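Local coordinates for acyl-CoA dehydrogenase domain protein Tcur3483 (Thermomonospora curvata, PDB 6WY9) that binds FAD and probably acts as an oxidoreductase on CH-CH groups of its donors, as in the acyl-CoA dehydrogenase family, at residues A[129-134]-A[184-189]. Residues are numbered along the deposited sequence; the frame is centred on the assembly and turned at random.
Sequences KKYLPG and ADYIWL
Tyr131 drives the edge of its ring into the face of Tyr186, a T-shaped aromatic pair with planes at 85° and centroids 5.1 Å apart. CE1 of Tyr131 does the touching: it sits over the middle of the Tyr186 ring and comes within 3.7 Å of Tyr186 CE2. Such a geometry sets the slightly positive C-H edge of one tyrosine against the pi cloud of the other. In Tyr186, chi1 (-61°) carries the ring out toward the helix, and the turn at chi2 (-79°) sets its face to Tyr131. Lys130 suits the exposed side of the pair because its long aliphatic chain can lie against a ring while its ammonium group stays near solvent: CG covers one face of Tyr131, 3.7 Å above its centre, and after a bend at chi4 NZ gives a weak hydrogen bond to Tyr186 OH at 3.5 Å. A leucine in place of Tyr186 would probably leave the Tyr131 edge without an aromatic face and the lysine ammonium group without this hydroxyl. Further out, Phe142, Ile140, Ile207 and Pro209 pack round Tyr186, and the bound dihydroflavine-adenine dinucleotide lies about 13 Å from the Tyr186 side chain. Just before the strand, Asp185 OD2 is salt-bridged to Arg63. The contact thus joins helix 125-136 to strand 186-192, part of the packing between the helical N-terminal and beta middle domains of the acyl-CoA dehydrogenase fold.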
ATOM      1  N   LYS A 129     -15.371  28.593  37.670  1.00 90.27           N
ATOM      2  CA  LYS A 129     -15.757  29.995  37.688  1.00 92.97           C
ATOM      3  C   LYS A 129     -14.620  30.898  37.216  1.00 90.96           C
ATOM      4  O   LYS A 129     -14.866  31.908  36.544  1.00 91.94           O
ATOM      5  CB  LYS A 129     -16.229  30.389  39.093  1.00 96.69           C
ATOM      6  CG  LYS A 129     -17.380  29.534  39.650  1.00100.32           C
ATOM      7  CD  LYS A 129     -18.674  29.617  38.828  1.00104.15           C
ATOM      8  CE  LYS A 129     -18.785  28.446  37.832  1.00102.57           C
ATOM      9  NZ  LYS A 129     -19.888  28.588  36.825  1.00104.79           N
ATOM     10  N   LYS A 130     -13.377  30.541  37.531  1.00 87.72           N
ATOM     11  CA  LYS A 130     -12.247  31.377  37.137  1.00 85.73           C
ATOM     12  C   LYS A 130     -11.965  31.309  35.638  1.00 82.38           C
ATOM     13  O   LYS A 130     -11.543  32.312  35.050  1.00 80.63           O
ATOM     14  CB  LYS A 130     -11.007  30.957  37.936  1.00 83.41           C
ATOM     15  CG  LYS A 130      -9.668  31.565  37.517  1.00 80.68           C
ATOM     16  CD  LYS A 130      -8.650  31.435  38.683  1.00 81.47           C
ATOM     17  CE  LYS A 130      -7.172  31.532  38.254  1.00 79.60           C
ATOM     18  NZ  LYS A 130      -6.740  32.872  37.745  1.00 81.24           N
ATOM     19  N   TYR A 131     -12.171  30.146  35.008  1.00 81.17           N
ATOM     20  CA  TYR A 131     -11.673  29.883  33.658  1.00 78.69           C
ATOM     21  C   TYR A 131     -12.770  29.817  32.607  1.00 80.22           C
ATOM     22  O   TYR A 131     -12.615  30.398  31.531  1.00 80.26           O
ATOM     23  CB  TYR A 131     -10.845  28.578  33.616  1.00 75.99           C
ATOM     24  CG  TYR A 131      -9.570  28.678  34.428  1.00 75.48           C
ATOM     25  CD1 TYR A 131      -8.487  29.425  33.977  1.00 73.48           C
ATOM     26  CD2 TYR A 131      -9.474  28.074  35.678  1.00 77.97           C
ATOM     27  CE1 TYR A 131      -7.341  29.554  34.741  1.00 73.69           C
ATOM     28  CE2 TYR A 131      -8.328  28.195  36.453  1.00 78.22           C
ATOM     29  CZ  TYR A 131      -7.268  28.933  35.979  1.00 76.88           C
ATOM     30  OH  TYR A 131      -6.149  29.050  36.757  1.00 78.28           O
ATOM     31  N   LEU A 132     -13.867  29.109  32.868  1.00 80.85           N
ATOM     32  CA  LEU A 132     -14.815  28.851  31.788  1.00 79.12           C
ATOM     33  C   LEU A 132     -15.412  30.128  31.217  1.00 80.10           C
ATOM     34  O   LEU A 132     -15.503  30.229  29.981  1.00 78.35           O
ATOM     35  CB  LEU A 132     -15.918  27.898  32.257  1.00 80.56           C
ATOM     36  CG  LEU A 132     -15.431  26.478  32.542  1.00 77.07           C
ATOM     37  CD1 LEU A 132     -16.635  25.568  32.696  1.00 78.98           C
ATOM     38  CD2 LEU A 132     -14.530  25.988  31.432  1.00 70.98           C
ATOM     39  N   PRO A 133     -15.784  31.134  32.013  1.00 82.51           N
ATOM     40  CA  PRO A 133     -16.389  32.331  31.399  1.00 85.56           C
ATOM     41  C   PRO A 133     -15.437  33.039  30.446  1.00 84.22           C
ATOM     42  O   PRO A 133     -15.854  33.473  29.361  1.00 85.87           O
ATOM     43  CB  PRO A 133     -16.765  33.203  32.612  1.00 87.58           C
ATOM     44  CG  PRO A 133     -16.757  32.260  33.795  1.00 86.81           C
ATOM     45  CD  PRO A 133     -15.664  31.271  33.481  1.00 83.62           C
ATOM     46  N   GLY A 134     -14.161  33.150  30.816  1.00 81.81           N
ATOM     47  CA  GLY A 134     -13.197  33.813  29.961  1.00 79.70           C
ATOM     48  C   GLY A 134     -12.866  32.993  28.740  1.00 77.41           C
ATOM     49  O   GLY A 134     -12.576  33.545  27.673  1.00 77.54           O
ATOM     50  N   ALA A 184      -0.878  32.174  24.436  1.00 53.97           N
ATOM     51  CA  ALA A 184      -1.794  31.708  25.464  1.00 55.57           C
ATOM     52  C   ALA A 184      -1.630  32.511  26.759  1.00 58.49           C
ATOM     53  O   ALA A 184      -0.599  33.145  27.005  1.00 58.49           O
ATOM     54  CB  ALA A 184      -1.570  30.219  25.751  1.00 53.54           C
ATOM     55  N   ASP A 185      -2.678  32.467  27.587  1.00 62.14           N
ATOM     56  CA  ASP A 185      -2.655  33.013  28.937  1.00 65.72           C
ATOM     57  C   ASP A 185      -2.324  31.977  30.000  1.00 64.79           C
ATOM     58  O   ASP A 185      -1.910  32.360  31.103  1.00 65.70           O
ATOM     59  CB  ASP A 185      -4.012  33.624  29.290  1.00 71.10           C
ATOM     60  CG  ASP A 185      -4.497  34.591  28.247  1.00 73.95           C
ATOM     61  OD1 ASP A 185      -3.844  35.633  28.040  1.00 75.79           O
ATOM     62  OD2 ASP A 185      -5.525  34.294  27.618  1.00 74.58           O
ATOM     63  N   TYR A 186      -2.535  30.687  29.714  1.00 61.33           N
ATOM     64  CA  TYR A 186      -2.280  29.625  30.684  1.00 59.67           C
ATOM     65  C   TYR A 186      -1.787  28.369  29.981  1.00 56.39           C
ATOM     66  O   TYR A 186      -2.207  28.063  28.860  1.00 55.11           O
ATOM     67  CB  TYR A 186      -3.527  29.259  31.474  1.00 61.38           C
ATOM     68  CG  TYR A 186      -4.090  30.399  32.285  1.00 65.34           C
ATOM     69  CD1 TYR A 186      -3.521  30.755  33.510  1.00 67.10           C
ATOM     70  CD2 TYR A 186      -5.191  31.103  31.835  1.00 67.70           C
ATOM     71  CE1 TYR A 186      -4.042  31.794  34.251  1.00 70.70           C
ATOM     72  CE2 TYR A 186      -5.721  32.137  32.568  1.00 71.04           C
ATOM     73  CZ  TYR A 186      -5.147  32.476  33.772  1.00 72.18           C
ATOM     74  OH  TYR A 186      -5.687  33.507  34.489  1.00 75.06           O
ATOM     75  N   ILE A 187      -0.906  27.634  30.668  1.00 55.18           N
ATOM     76  CA  ILE A 187      -0.447  26.323  30.237  1.00 54.30           C
ATOM     77  C   ILE A 187      -1.199  25.262  31.029  1.00 56.27           C
ATOM     78  O   ILE A 187      -1.292  25.333  32.266  1.00 59.00           O
ATOM     79  CB  ILE A 187       1.077  26.159  30.420  1.00 51.64           C
ATOM     80  CG1 ILE A 187       1.819  27.401  29.916  1.00 51.42           C
ATOM     81  CG2 ILE A 187       1.572  24.930  29.673  1.00 49.03           C
ATOM     82  CD1 ILE A 187       1.745  27.633  28.378  1.00 49.05           C
ATOM     83  N   TRP A 188      -1.740  24.279  30.314  1.00 53.51           N
ATOM     84  CA  TRP A 188      -2.292  23.073  30.925  1.00 53.94           C
ATOM     85  C   TRP A 188      -1.117  22.113  31.070  1.00 52.91           C
ATOM     86  O   TRP A 188      -0.732  21.449  30.112  1.00 50.99           O
ATOM     87  CB  TRP A 188      -3.391  22.533  30.033  1.00 52.72           C
ATOM     88  CG  TRP A 188      -3.979  21.224  30.313  1.00 53.04           C
ATOM     89  CD1 TRP A 188      -3.558  20.021  29.837  1.00 52.49           C
ATOM     90  CD2 TRP A 188      -5.205  20.977  31.025  1.00 56.55           C
ATOM     91  NE1 TRP A 188      -4.438  19.026  30.226  1.00 54.35           N
ATOM     92  CE2 TRP A 188      -5.448  19.588  30.967  1.00 56.94           C
ATOM     93  CE3 TRP A 188      -6.104  21.796  31.719  1.00 59.12           C
ATOM     94  CZ2 TRP A 188      -6.547  18.994  31.587  1.00 59.99           C
ATOM     95  CZ3 TRP A 188      -7.199  21.208  32.327  1.00 62.70           C
ATOM     96  CH2 TRP A 188      -7.410  19.820  32.260  1.00 62.87           C
ATOM     97  N   LEU A 189      -0.515  22.065  32.266  1.00 53.29           N
ATOM     98  CA  LEU A 189       0.832  21.518  32.425  1.00 53.16           C
ATOM     99  C   LEU A 189       0.813  20.183  33.166  1.00 54.66           C
ATOM    100  O   LEU A 189       0.362  20.109  34.319  1.00 56.38           O
ATOM    101  CB  LEU A 189       1.745  22.507  33.144  1.00 53.80           C
ATOM    102  CG  LEU A 189       3.220  22.105  33.194  1.00 52.65           C
ATOM    103  CD1 LEU A 189       3.855  22.210  31.800  1.00 49.58           C
ATOM    104  CD2 LEU A 189       3.948  22.980  34.209  1.00 53.93           C
TER